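Local coordinates for protein YJHT (Escherichia coli, PDB 2UVK) that accelerates the interconversion of the alpha and beta anomers of N-acetylneuraminate (sialic acid) as a periplasmic Kelch-type beta-propeller, at residues Y164-F169 with A210-R215; W204-E209 with D253-A258; D217-L222 with A235-P240. All coordinates share one frame; numbering follows the deposited sequence.

How the contacts relate
All three contacts involve the Kelch blade built around strands 202-206 and 219-223. Contact 2 is buried and almost wholly apolar: its side chains join this blade to the next one, face against face, without a hydrogen bond across. Contact 3 lies about 8 Å from it, centre to centre, and is nested in its loop; it is partly exposed and polar at its outer side, closing the same blade onto the loop that leaves it. Contact 1, about 17 Å from contact 2 between centres, is a mostly buried meeting of a loop with a tight beta turn, CH-pi packing beside a lysine-tyrosine bond. E209, the predicted proton acceptor, lies in segment 204-209 of contact 2 and is salt-bridged to R215 of contact 1.

Contact 1. Residues Y164-F169 with A210-R215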
ATOM      1  N   TYR B 164      -7.049   5.865   6.885  1.00 11.87           N
ATOM      2  CA  TYR B 164      -5.604   6.201   6.807  1.00 11.52           C
ATOM      3  C   TYR B 164      -4.745   5.039   6.353  1.00 11.94           C
ATOM      4  O   TYR B 164      -3.576   5.224   6.065  1.00 10.99           O
ATOM      5  CB  TYR B 164      -5.091   6.729   8.132  1.00 12.05           C
ATOM      6  CG  TYR B 164      -5.746   8.031   8.535  1.00 12.96           C
ATOM      7  CD1 TYR B 164      -5.240   9.269   8.125  1.00 12.00           C
ATOM      8  CD2 TYR B 164      -6.927   8.020   9.275  1.00 12.75           C
ATOM      9  CE1 TYR B 164      -5.873  10.470   8.495  1.00 13.83           C
ATOM     10  CE2 TYR B 164      -7.542   9.189   9.649  1.00 13.00           C
ATOM     11  CZ  TYR B 164      -7.024  10.406   9.257  1.00 13.56           C
ATOM     12  OH  TYR B 164      -7.700  11.563   9.631  1.00 14.37           O
ATOM     13  N   PHE B 165      -5.320   3.848   6.270  1.00 11.13           N
ATOM     14  CA  PHE B 165      -4.642   2.704   5.705  1.00 11.82           C
ATOM     15  C   PHE B 165      -3.279   2.507   6.339  1.00 11.19           C
ATOM     16  O   PHE B 165      -2.299   2.202   5.641  1.00 11.94           O
ATOM     17  CB  PHE B 165      -4.595   2.799   4.199  1.00 12.82           C
ATOM     18  CG  PHE B 165      -5.941   2.665   3.563  1.00 14.59           C
ATOM     19  CD1 PHE B 165      -6.411   1.428   3.164  1.00 16.74           C
ATOM     20  CD2 PHE B 165      -6.739   3.771   3.359  1.00 15.27           C
ATOM     21  CE1 PHE B 165      -7.659   1.308   2.587  1.00 17.52           C
ATOM     22  CE2 PHE B 165      -7.989   3.647   2.786  1.00 16.63           C
ATOM     23  CZ  PHE B 165      -8.436   2.420   2.391  1.00 15.15           C
ATOM     24  N   PHE B 166      -3.184   2.642   7.652  1.00  9.82           N
ATOM     25  CA  PHE B 166      -1.962   2.201   8.346  1.00 10.55           C
ATOM     26  C   PHE B 166      -1.736   0.703   8.047  1.00 11.30           C
ATOM     27  O   PHE B 166      -2.696  -0.058   7.884  1.00 12.43           O
ATOM     28  CB  PHE B 166      -2.021   2.461   9.843  1.00 11.11           C
ATOM     29  CG  PHE B 166      -1.865   3.903  10.253  1.00 10.91           C
ATOM     30  CD1 PHE B 166      -1.845   4.946   9.331  1.00 11.65           C
ATOM     31  CD2 PHE B 166      -1.753   4.208  11.588  1.00 10.28           C
ATOM     32  CE1 PHE B 166      -1.652   6.241   9.760  1.00 11.13           C
ATOM     33  CE2 PHE B 166      -1.575   5.513  12.009  1.00 12.05           C
ATOM     34  CZ  PHE B 166      -1.517   6.523  11.081  1.00 11.35           C
ATOM     35  N   ASN B 167      -0.476   0.293   7.969  1.00 10.95           N
ATOM     36  CA  ASN B 167      -0.134  -1.004   7.394  1.00 11.11           C
ATOM     37  C   ASN B 167      -0.367  -2.141   8.379  1.00 11.14           C
ATOM     38  O   ASN B 167       0.349  -2.249   9.388  1.00 11.96           O
ATOM     39  CB  ASN B 167       1.337  -1.038   6.975  1.00 11.10           C
ATOM     40  CG  ASN B 167       1.687  -2.279   6.192  1.00 11.95           C
ATOM     41  OD1 ASN B 167       0.810  -3.040   5.794  1.00 13.00           O
ATOM     42  ND2 ASN B 167       2.996  -2.471   5.917  1.00 15.41           N
ATOM     43  N   LYS B 168      -1.374  -2.968   8.083  1.00 12.16           N
ATOM     44  CA  LYS B 168      -1.681  -4.129   8.928  1.00 13.14           C
ATOM     45  C   LYS B 168      -0.983  -5.399   8.450  1.00 13.39           C
ATOM     46  O   LYS B 168      -1.040  -6.423   9.140  1.00 13.93           O
ATOM     47  CB  LYS B 168      -3.200  -4.391   8.999  1.00 13.95           C
ATOM     48  CG  LYS B 168      -3.832  -4.860   7.730  1.00 15.49           C
ATOM     49  CD  LYS B 168      -5.300  -5.257   7.941  1.00 16.78           C
ATOM     50  CE  LYS B 168      -5.952  -5.755   6.690  1.00 18.36           C
ATOM     51  NZ  LYS B 168      -7.308  -6.352   7.034  1.00 21.32           N
ATOM     52  N   PHE B 169      -0.342  -5.355   7.279  1.00 12.16           N
ATOM     53  CA  PHE B 169       0.347  -6.519   6.732  1.00 12.87           C
ATOM     54  C   PHE B 169       1.646  -6.762   7.464  1.00 11.90           C
ATOM     55  O   PHE B 169       2.263  -5.844   7.988  1.00 11.67           O
ATOM     56  CB  PHE B 169       0.615  -6.366   5.249  1.00 14.63           C
ATOM     57  CG  PHE B 169      -0.621  -6.349   4.420  1.00 16.52           C
ATOM     58  CD1 PHE B 169      -1.243  -7.534   4.072  1.00 18.67           C
ATOM     59  CD2 PHE B 169      -1.175  -5.157   3.985  1.00 19.54           C
ATOM     60  CE1 PHE B 169      -2.367  -7.538   3.293  1.00 21.21           C
ATOM     61  CE2 PHE B 169      -2.301  -5.154   3.211  1.00 20.69           C
ATOM     62  CZ  PHE B 169      -2.911  -6.357   2.876  1.00 20.46           C
ATOM     63  N   ALA B 210      -3.365   4.692  16.001  1.00 12.96           N
ATOM     64  CA  ALA B 210      -4.324   4.095  15.064  1.00 12.95           C
ATOM     65  C   ALA B 210      -4.655   5.002  13.891  1.00 13.36           C
ATOM     66  O   ALA B 210      -5.090   4.544  12.856  1.00 12.64           O
ATOM     67  CB  ALA B 210      -5.638   3.692  15.777  1.00 14.21           C
ATOM     68  N   LYS B 211      -4.438   6.306  14.071  1.00 13.39           N
ATOM     69  CA  LYS B 211      -4.558   7.287  12.997  1.00 14.66           C
ATOM     70  C   LYS B 211      -3.833   8.512  13.514  1.00 13.57           C
ATOM     71  O   LYS B 211      -3.518   8.570  14.689  1.00 12.78           O
ATOM     72  CB  LYS B 211      -6.019   7.614  12.674  1.00 15.29           C
ATOM     73  CG  LYS B 211      -6.849   8.193  13.830  1.00 16.46           C
ATOM     74  CD  LYS B 211      -8.078   8.968  13.308  1.00 15.99           C
ATOM     75  CE  LYS B 211      -7.682  10.345  12.795  1.00 16.22           C
ATOM     76  NZ  LYS B 211      -8.889  11.124  12.336  1.00 17.86           N
ATOM     77  N   PRO B 212      -3.563   9.494  12.641  1.00 15.03           N
ATOM     78  CA  PRO B 212      -2.915  10.703  13.158  1.00 15.82           C
ATOM     79  C   PRO B 212      -3.663  11.304  14.344  1.00 16.58           C
ATOM     80  O   PRO B 212      -4.862  11.572  14.221  1.00 18.16           O
ATOM     81  CB  PRO B 212      -2.868  11.606  11.937  1.00 15.37           C
ATOM     82  CG  PRO B 212      -2.805  10.660  10.791  1.00 15.91           C
ATOM     83  CD  PRO B 212      -3.753   9.556  11.186  1.00 14.61           C
ATOM     84  N   GLY B 213      -2.986  11.396  15.493  1.00 17.89           N
ATOM     85  CA  GLY B 213      -3.545  11.956  16.727  1.00 19.03           C
ATOM     86  C   GLY B 213      -4.379  11.062  17.633  1.00 19.33           C
ATOM     87  O   GLY B 213      -4.902  11.511  18.666  1.00 20.76           O
ATOM     88  N   LEU B 214      -4.519   9.802  17.262  1.00 18.32           N
ATOM     89  CA  LEU B 214      -5.229   8.832  18.077  1.00 18.32           C
ATOM     90  C   LEU B 214      -4.399   7.585  18.259  1.00 17.55           C
ATOM     91  O   LEU B 214      -4.025   6.942  17.277  1.00 16.71           O
ATOM     92  CB  LEU B 214      -6.514   8.439  17.379  1.00 19.26           C
ATOM     93  CG  LEU B 214      -7.348   7.387  18.109  1.00 19.00           C
ATOM     94  CD1 LEU B 214      -7.990   7.941  19.411  1.00 19.59           C
ATOM     95  CD2 LEU B 214      -8.388   6.826  17.156  1.00 19.08           C
ATOM     96  N   ARG B 215      -4.128   7.248  19.507  1.00 16.66           N
ATOM     97  CA  ARG B 215      -3.409   6.040  19.848  1.00 17.13           C
ATOM     98  C   ARG B 215      -4.350   4.957  20.367  1.00 17.25           C
ATOM     99  O   ARG B 215      -5.521   5.234  20.731  1.00 17.82           O
ATOM    100  CB  ARG B 215      -2.366   6.359  20.885  1.00 16.66           C
ATOM    101  CG  ARG B 215      -1.208   7.183  20.337  1.00 18.22           C
ATOM    102  CD  ARG B 215      -1.005   8.431  21.117  1.00 19.92           C
ATOM    103  NE  ARG B 215       0.122   9.216  20.607  1.00 17.80           N
ATOM    104  CZ  ARG B 215       0.054  10.083  19.598  1.00 20.95           C
ATOM    105  NH1 ARG B 215      -1.070  10.274  18.915  1.00 22.70           N
ATOM    106  NH2 ARG B 215       1.152  10.734  19.231  1.00 23.44           N
TER
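Y164 and P212 make the tight part of this contact: P212 CD sits over one face of the tyrosine ring, a CH-pi contact 3.5 Å from the centroid and 16° off the normal. K211 CB meets Y164 CD2 at 3.5 Å, and the lysine chain, bent at chi3 (-78°), turns its amine back to the phenol, where K211 NZ donates to Y164 OH at 3.0 Å. The buried amine also bonds the carbonyls of F157, K159 and N275, while the phenol bonds Y156 O; these oxygens together probably stabilise the lysine's charge. A phenylalanine in place of Y164 would probably deprive K211 NZ of one acceptor and take the phenol's hydrogen bond from Y156 O.

On the looser, partly exposed side, F166 lies obliquely against the backbone, CE2 at 3.6 Å from K211 CA and CD2 at 3.6 Å from A210 O. A type II turn from K211 to L214 carries K211 and P212, and L214 O takes both A210 N and K211 N in a classic beta bulge.

The contact joins Kelch repeats 4 and 5, with the F166 side chain about 4 Å from that of E209, the predicted proton acceptor. Helix 146-157 packs on P212 through Y156 and F157, helix 266-271 touches K211 and L214 through Y270, and segment 164-169 leads into strand 169-174, where F169 packs on F169 of the second subunit.

Contact 2. Residues W204-E209 with D253-A258; sequences WLINGE and DSLIFA
E209 OE2, on the predicted proton acceptor, is gripped by a salt bridge from R215 NH1 and a hydrogen bond from G213 N, at the polar end of a segment whose W204 and I206 pack on L255 and F257. W204 NE1 gives its hydrogen bond to E221 OE2, which satisfies the one polar atom of an indole that packs one face on L255. Both leucine methyls lie on the same side of the indole, one by each of its rings. L255 CD2 stands over the six-membered ring, a CH-pi contact 3.6 Å from its centroid and 20° off the normal, while L255 CD1 settles by the five-membered ring, 3.7 Å from W204 CG.

Two residues further along both strands the roles are exchanged, and the aromatic residue comes from 253-258. I206 CG2 is centred above the F257 ring, 3.5 Å from the centroid and only 3° off the normal. That methyl lies anti to the backbone N of I206, while CG1 lies beside that N and carries CD1 to the edge of contact with the leucine, 4.5 Å from L255 CD1. N207 closes the row beside the phenylalanine.

Segments 204-206 and 254-258, whose axes pass 10.1 Å apart and 23° from parallel, belong to the second strands (202-206 and 254-262) of successive blades. Strand 195-199 adds A195 against F257, and strand 284-293 brings W292 to W204 and L255.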
ATOM      1  N   TRP B 204       5.603  -9.111  20.406  1.00 15.02           N
ATOM      2  CA  TRP B 204       4.568  -8.256  20.955  1.00 14.31           C
ATOM      3  C   TRP B 204       4.632  -6.866  20.314  1.00 14.53           C
ATOM      4  O   TRP B 204       5.724  -6.353  20.120  1.00 14.18           O
ATOM      5  CB  TRP B 204       4.749  -8.141  22.464  1.00 16.33           C
ATOM      6  CG  TRP B 204       4.648  -9.462  23.168  1.00 17.60           C
ATOM      7  CD1 TRP B 204       3.508 -10.032  23.622  1.00 19.97           C
ATOM      8  CD2 TRP B 204       5.724 -10.362  23.508  1.00 17.24           C
ATOM      9  NE1 TRP B 204       3.793 -11.237  24.209  1.00 19.08           N
ATOM     10  CE2 TRP B 204       5.138 -11.475  24.148  1.00 19.98           C
ATOM     11  CE3 TRP B 204       7.106 -10.357  23.314  1.00 18.71           C
ATOM     12  CZ2 TRP B 204       5.896 -12.555  24.617  1.00 18.52           C
ATOM     13  CZ3 TRP B 204       7.858 -11.432  23.785  1.00 19.16           C
ATOM     14  CH2 TRP B 204       7.242 -12.518  24.423  1.00 18.82           C
ATOM     15  N   LEU B 205       3.460  -6.312  19.984  1.00 13.23           N
ATOM     16  CA  LEU B 205       3.277  -4.967  19.379  1.00 13.32           C
ATOM     17  C   LEU B 205       2.449  -4.159  20.354  1.00 13.21           C
ATOM     18  O   LEU B 205       1.277  -4.465  20.580  1.00 13.18           O
ATOM     19  CB  LEU B 205       2.553  -5.068  18.039  1.00 12.85           C
ATOM     20  CG  LEU B 205       3.130  -6.018  16.989  1.00 13.35           C
ATOM     21  CD1 LEU B 205       2.217  -6.056  15.749  1.00 13.62           C
ATOM     22  CD2 LEU B 205       4.533  -5.605  16.601  1.00 13.67           C
ATOM     23  N   ILE B 206       3.050  -3.137  20.970  1.00 13.91           N
ATOM     24  CA  ILE B 206       2.449  -2.428  22.080  1.00 14.34           C
ATOM     25  C   ILE B 206       2.055  -0.999  21.710  1.00 14.21           C
ATOM     26  O   ILE B 206       2.910  -0.173  21.357  1.00 13.79           O
ATOM     27  CB  ILE B 206       3.359  -2.411  23.338  1.00 14.24           C
ATOM     28  CG1 ILE B 206       3.853  -3.838  23.696  1.00 15.02           C
ATOM     29  CG2 ILE B 206       2.639  -1.766  24.490  1.00 16.00           C
ATOM     30  CD1 ILE B 206       4.962  -3.889  24.709  1.00 16.43           C
ATOM     31  N   ASN B 207       0.767  -0.710  21.824  1.00 14.04           N
ATOM     32  CA  ASN B 207       0.207   0.602  21.588  1.00 13.51           C
ATOM     33  C   ASN B 207       0.516   1.126  20.163  1.00 13.66           C
ATOM     34  O   ASN B 207       0.507   0.335  19.224  1.00 13.04           O
ATOM     35  CB  ASN B 207       0.644   1.593  22.685  1.00 13.79           C
ATOM     36  CG  ASN B 207       0.015   1.331  24.044  1.00 14.72           C
ATOM     37  OD1 ASN B 207      -0.419   0.200  24.393  1.00 19.53           O
ATOM     38  ND2 ASN B 207      -0.021   2.371  24.832  1.00 14.12           N
ATOM     39  N   GLY B 208       0.800   2.432  20.005  1.00 12.81           N
ATOM     40  CA  GLY B 208       0.926   3.035  18.681  1.00 12.17           C
ATOM     41  C   GLY B 208      -0.249   3.905  18.282  1.00 13.23           C
ATOM     42  O   GLY B 208      -1.340   3.836  18.891  1.00 13.65           O
ATOM     43  N   GLU B 209      -0.060   4.702  17.243  1.00 13.18           N
ATOM     44  CA  GLU B 209      -1.155   5.489  16.679  1.00 13.72           C
ATOM     45  C   GLU B 209      -2.028   4.612  15.817  1.00 12.50           C
ATOM     46  O   GLU B 209      -1.507   3.864  14.996  1.00 12.63           O
ATOM     47  CB  GLU B 209      -0.635   6.623  15.794  1.00 13.91           C
ATOM     48  CG  GLU B 209      -0.113   7.821  16.540  1.00 16.76           C
ATOM     49  CD  GLU B 209       0.045   9.040  15.613  1.00 19.04           C
ATOM     50  OE1 GLU B 209       0.427   8.857  14.452  1.00 24.80           O
ATOM     51  OE2 GLU B 209      -0.307  10.170  16.021  1.00 25.98           O
ATOM     52  N   ASP B 253      11.586 -13.021  31.671  1.00 34.54           N
ATOM     53  CA  ASP B 253      10.484 -13.416  30.779  1.00 33.71           C
ATOM     54  C   ASP B 253       9.296 -12.439  30.900  1.00 32.05           C
ATOM     55  O   ASP B 253       8.175 -12.746  30.483  1.00 32.08           O
ATOM     56  N   SER B 254       9.568 -11.260  31.448  1.00 30.28           N
ATOM     57  CA  SER B 254       8.560 -10.239  31.687  1.00 28.27           C
ATOM     58  C   SER B 254       8.793  -9.042  30.777  1.00 27.11           C
ATOM     59  O   SER B 254       9.896  -8.543  30.718  1.00 26.59           O
ATOM     60  CB  SER B 254       8.661  -9.788  33.127  1.00 28.53           C
ATOM     61  OG  SER B 254       8.695 -10.937  33.975  1.00 29.48           O
ATOM     62  N   LEU B 255       7.763  -8.589  30.081  1.00 26.07           N
ATOM     63  CA  LEU B 255       7.974  -7.434  29.165  1.00 25.01           C
ATOM     64  C   LEU B 255       8.057  -6.125  29.961  1.00 23.45           C
ATOM     65  O   LEU B 255       7.309  -5.930  30.912  1.00 23.76           O
ATOM     66  CB  LEU B 255       6.856  -7.292  28.129  1.00 26.00           C
ATOM     67  CG  LEU B 255       6.368  -8.467  27.286  1.00 27.83           C
ATOM     68  CD1 LEU B 255       5.173  -7.980  26.470  1.00 30.06           C
ATOM     69  CD2 LEU B 255       7.445  -9.025  26.386  1.00 29.38           C
ATOM     70  N   ILE B 256       8.970  -5.238  29.559  1.00 21.15           N
ATOM     71  CA  ILE B 256       9.059  -3.880  30.094  1.00 19.35           C
ATOM     72  C   ILE B 256       8.527  -2.914  29.025  1.00 19.28           C
ATOM     73  O   ILE B 256       8.993  -2.966  27.884  1.00 18.70           O
ATOM     74  CB  ILE B 256      10.504  -3.477  30.404  1.00 19.90           C
ATOM     75  CG1 ILE B 256      11.125  -4.437  31.409  1.00 19.41           C
ATOM     76  CG2 ILE B 256      10.546  -2.041  30.956  1.00 20.49           C
ATOM     77  CD1 ILE B 256      12.630  -4.367  31.433  1.00 19.66           C
ATOM     78  N   PHE B 257       7.538  -2.097  29.384  1.00 18.77           N
ATOM     79  CA  PHE B 257       7.022  -1.012  28.490  1.00 18.25           C
ATOM     80  C   PHE B 257       7.066   0.295  29.247  1.00 17.98           C
ATOM     81  O   PHE B 257       6.452   0.432  30.304  1.00 17.70           O
ATOM     82  CB  PHE B 257       5.584  -1.286  28.048  1.00 17.29           C
ATOM     83  CG  PHE B 257       5.009  -0.251  27.064  1.00 18.22           C
ATOM     84  CD1 PHE B 257       5.635  -0.006  25.866  1.00 16.66           C
ATOM     85  CD2 PHE B 257       3.802   0.407  27.325  1.00 16.86           C
ATOM     86  CE1 PHE B 257       5.101   0.916  24.946  1.00 16.09           C
ATOM     87  CE2 PHE B 257       3.274   1.327  26.433  1.00 18.28           C
ATOM     88  CZ  PHE B 257       3.950   1.598  25.233  1.00 15.21           C
ATOM     89  N   ALA B 258       7.787   1.267  28.688  1.00 17.70           N
ATOM     90  CA  ALA B 258       8.041   2.533  29.382  1.00 16.73           C
ATOM     91  C   ALA B 258       7.841   3.724  28.452  1.00 16.09           C
ATOM     92  O   ALA B 258       8.122   3.661  27.280  1.00 16.26           O
ATOM     93  CB  ALA B 258       9.438   2.567  29.961  1.00 16.22           C
TER

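Contact 3. Residues D217-L222 with A235-P240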
ATOM      1  N   ASP B 217      -4.460   1.544  23.196  1.00 18.07           N
ATOM      2  CA  ASP B 217      -3.828   0.900  24.341  1.00 18.73           C
ATOM      3  C   ASP B 217      -3.668  -0.611  24.105  1.00 18.17           C
ATOM      4  O   ASP B 217      -3.248  -1.336  24.999  1.00 18.55           O
ATOM      5  CB  ASP B 217      -4.607   1.182  25.638  1.00 19.24           C
ATOM      6  CG  ASP B 217      -5.963   0.558  25.642  1.00 21.01           C
ATOM      7  OD1 ASP B 217      -6.423   0.136  24.567  1.00 22.71           O
ATOM      8  OD2 ASP B 217      -6.570   0.496  26.744  1.00 24.66           O
ATOM      9  N   ALA B 218      -3.920  -1.057  22.870  1.00 18.47           N
ATOM     10  CA  ALA B 218      -3.827  -2.467  22.541  1.00 18.00           C
ATOM     11  C   ALA B 218      -2.409  -3.013  22.679  1.00 18.09           C
ATOM     12  O   ALA B 218      -1.403  -2.274  22.521  1.00 18.06           O
ATOM     13  CB  ALA B 218      -4.355  -2.722  21.144  1.00 18.50           C
ATOM     14  N   VAL B 219      -2.341  -4.323  22.899  1.00 17.24           N
ATOM     15  CA  VAL B 219      -1.136  -5.106  22.888  1.00 17.50           C
ATOM     16  C   VAL B 219      -1.450  -6.336  22.083  1.00 17.55           C
ATOM     17  O   VAL B 219      -2.344  -7.097  22.446  1.00 18.41           O
ATOM     18  CB  VAL B 219      -0.706  -5.550  24.282  1.00 16.96           C
ATOM     19  CG1 VAL B 219       0.526  -6.453  24.225  1.00 17.74           C
ATOM     20  CG2 VAL B 219      -0.521  -4.336  25.162  1.00 18.48           C
ATOM     21  N   PHE B 220      -0.754  -6.531  20.972  1.00 16.37           N
ATOM     22  CA  PHE B 220      -0.928  -7.707  20.144  1.00 15.80           C
ATOM     23  C   PHE B 220       0.241  -8.657  20.292  1.00 16.56           C
ATOM     24  O   PHE B 220       1.383  -8.240  20.377  1.00 16.37           O
ATOM     25  CB  PHE B 220      -1.072  -7.314  18.684  1.00 15.29           C
ATOM     26  CG  PHE B 220      -2.174  -6.332  18.430  1.00 15.67           C
ATOM     27  CD1 PHE B 220      -3.491  -6.751  18.396  1.00 17.26           C
ATOM     28  CD2 PHE B 220      -1.895  -4.984  18.202  1.00 16.20           C
ATOM     29  CE1 PHE B 220      -4.493  -5.871  18.171  1.00 16.75           C
ATOM     30  CE2 PHE B 220      -2.911  -4.085  17.950  1.00 16.52           C
ATOM     31  CZ  PHE B 220      -4.216  -4.528  17.930  1.00 18.21           C
ATOM     32  N   GLU B 221      -0.059  -9.955  20.293  1.00 16.51           N
ATOM     33  CA  GLU B 221       0.935 -10.978  20.326  1.00 17.60           C
ATOM     34  C   GLU B 221       0.885 -11.754  19.023  1.00 17.19           C
ATOM     35  O   GLU B 221      -0.177 -12.246  18.591  1.00 18.09           O
ATOM     36  CB  GLU B 221       0.626 -11.916  21.498  1.00 18.13           C
ATOM     37  CG  GLU B 221       1.630 -12.980  21.732  1.00 20.89           C
ATOM     38  CD  GLU B 221       1.180 -13.829  22.876  1.00 25.04           C
ATOM     39  OE1 GLU B 221       0.318 -14.709  22.612  1.00 28.64           O
ATOM     40  OE2 GLU B 221       1.617 -13.527  24.017  1.00 26.55           O
ATOM     41  N   LEU B 222       2.040 -11.894  18.412  1.00 16.92           N
ATOM     42  CA  LEU B 222       2.230 -12.755  17.266  1.00 16.86           C
ATOM     43  C   LEU B 222       2.880 -14.021  17.784  1.00 17.48           C
ATOM     44  O   LEU B 222       3.950 -13.963  18.351  1.00 17.56           O
ATOM     45  CB  LEU B 222       3.135 -12.105  16.202  1.00 17.03           C
ATOM     46  CG  LEU B 222       2.531 -10.944  15.390  1.00 17.06           C
ATOM     47  CD1 LEU B 222       2.048  -9.759  16.241  1.00 18.12           C
ATOM     48  CD2 LEU B 222       3.552 -10.457  14.341  1.00 17.38           C
ATOM     49  N   ALA B 235      -4.020  -8.332  27.083  1.00 20.91           N
ATOM     50  CA  ALA B 235      -4.514  -7.275  27.939  1.00 20.82           C
ATOM     51  C   ALA B 235      -3.839  -5.981  27.536  1.00 21.61           C
ATOM     52  O   ALA B 235      -2.649  -5.983  27.249  1.00 21.95           O
ATOM     53  CB  ALA B 235      -4.213  -7.578  29.401  1.00 21.92           C
ATOM     54  N   PRO B 236      -4.602  -4.892  27.487  1.00 20.62           N
ATOM     55  CA  PRO B 236      -4.033  -3.608  27.147  1.00 20.73           C
ATOM     56  C   PRO B 236      -3.164  -3.012  28.233  1.00 20.53           C
ATOM     57  O   PRO B 236      -3.137  -3.477  29.384  1.00 21.42           O
ATOM     58  CB  PRO B 236      -5.262  -2.743  26.912  1.00 19.60           C
ATOM     59  CG  PRO B 236      -6.354  -3.405  27.720  1.00 20.91           C
ATOM     60  CD  PRO B 236      -6.056  -4.829  27.710  1.00 22.46           C
ATOM     61  N   VAL B 237      -2.473  -1.938  27.845  1.00 20.06           N
ATOM     62  CA  VAL B 237      -1.568  -1.251  28.727  1.00 20.12           C
ATOM     63  C   VAL B 237      -1.556   0.224  28.330  1.00 20.18           C
ATOM     64  O   VAL B 237      -1.813   0.581  27.173  1.00 20.08           O
ATOM     65  CB  VAL B 237      -0.157  -1.882  28.689  1.00 20.31           C
ATOM     66  CG1 VAL B 237       0.495  -1.636  27.335  1.00 20.45           C
ATOM     67  CG2 VAL B 237       0.725  -1.349  29.815  1.00 20.71           C
ATOM     68  N   SER B 238      -1.273   1.064  29.311  1.00 20.79           N
ATOM     69  CA  SER B 238      -1.364   2.505  29.170  1.00 21.00           C
ATOM     70  C   SER B 238      -2.796   2.940  28.827  1.00 21.89           C
ATOM     71  O   SER B 238      -3.039   3.828  28.021  1.00 21.83           O
ATOM     72  CB  SER B 238      -0.319   3.023  28.156  1.00 20.81           C
ATOM     73  OG  SER B 238       0.083   4.332  28.509  1.00 22.99           O
ATOM     74  N   SER B 239      -3.768   2.317  29.493  1.00 22.87           N
ATOM     75  CA  SER B 239      -5.162   2.610  29.215  1.00 23.54           C
ATOM     76  C   SER B 239      -5.582   3.892  29.926  1.00 23.94           C
ATOM     77  O   SER B 239      -5.033   4.250  30.969  1.00 25.12           O
ATOM     78  CB  SER B 239      -6.073   1.459  29.669  1.00 23.73           C
ATOM     79  OG  SER B 239      -5.597   0.188  29.257  1.00 25.09           O
ATOM     80  N   PRO B 240      -6.585   4.576  29.382  1.00 23.24           N
ATOM     81  CA  PRO B 240      -7.376   4.223  28.221  1.00 23.54           C
ATOM     82  C   PRO B 240      -6.863   4.678  26.859  1.00 22.39           C
ATOM     83  O   PRO B 240      -7.274   4.098  25.857  1.00 21.94           O
ATOM     84  CB  PRO B 240      -8.696   4.936  28.504  1.00 24.19           C
ATOM     85  CG  PRO B 240      -8.270   6.164  29.196  1.00 24.01           C
ATOM     86  CD  PRO B 240      -7.085   5.801  30.022  1.00 23.94           C
TER
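D217 holds the loop 235-240 twice, once through its carboxylate and once through its backbone. S239 OG donates to D217 OD2 at 2.7 Å, reaching the anti side of the oxygen from 24° out of the carboxylate plane. The second bond, V237 N to D217 O at 3.0 Å, is nearly straight (163° at the hydrogen) and lies in the carbonyl plane. The carboxylate comes to the serine because CG stands between the backbone N and the carbonyl carbon of D217 (chi1 66°). P236 lies alongside and points the same way, its CB 3.5 Å from D217 OD2.

Further in, packing takes over. V219 CG2 meets V237 CG1 at 3.6 Å and rests against A235 O at 3.4 Å. Both valines also touch I206 of strand 202-206 and W297 of strand 296-302, joining the contact to the blade interface.

The loop carries the chain from the outermost strand of this blade, 230-233, to strand 247-251 of the next. Its fastening has a buried apolar side and an outer polar one: the backbone bond does not depend on side-chain chemistry, whereas the serine-carboxylate bond, at an exposed residue, probably competes with water.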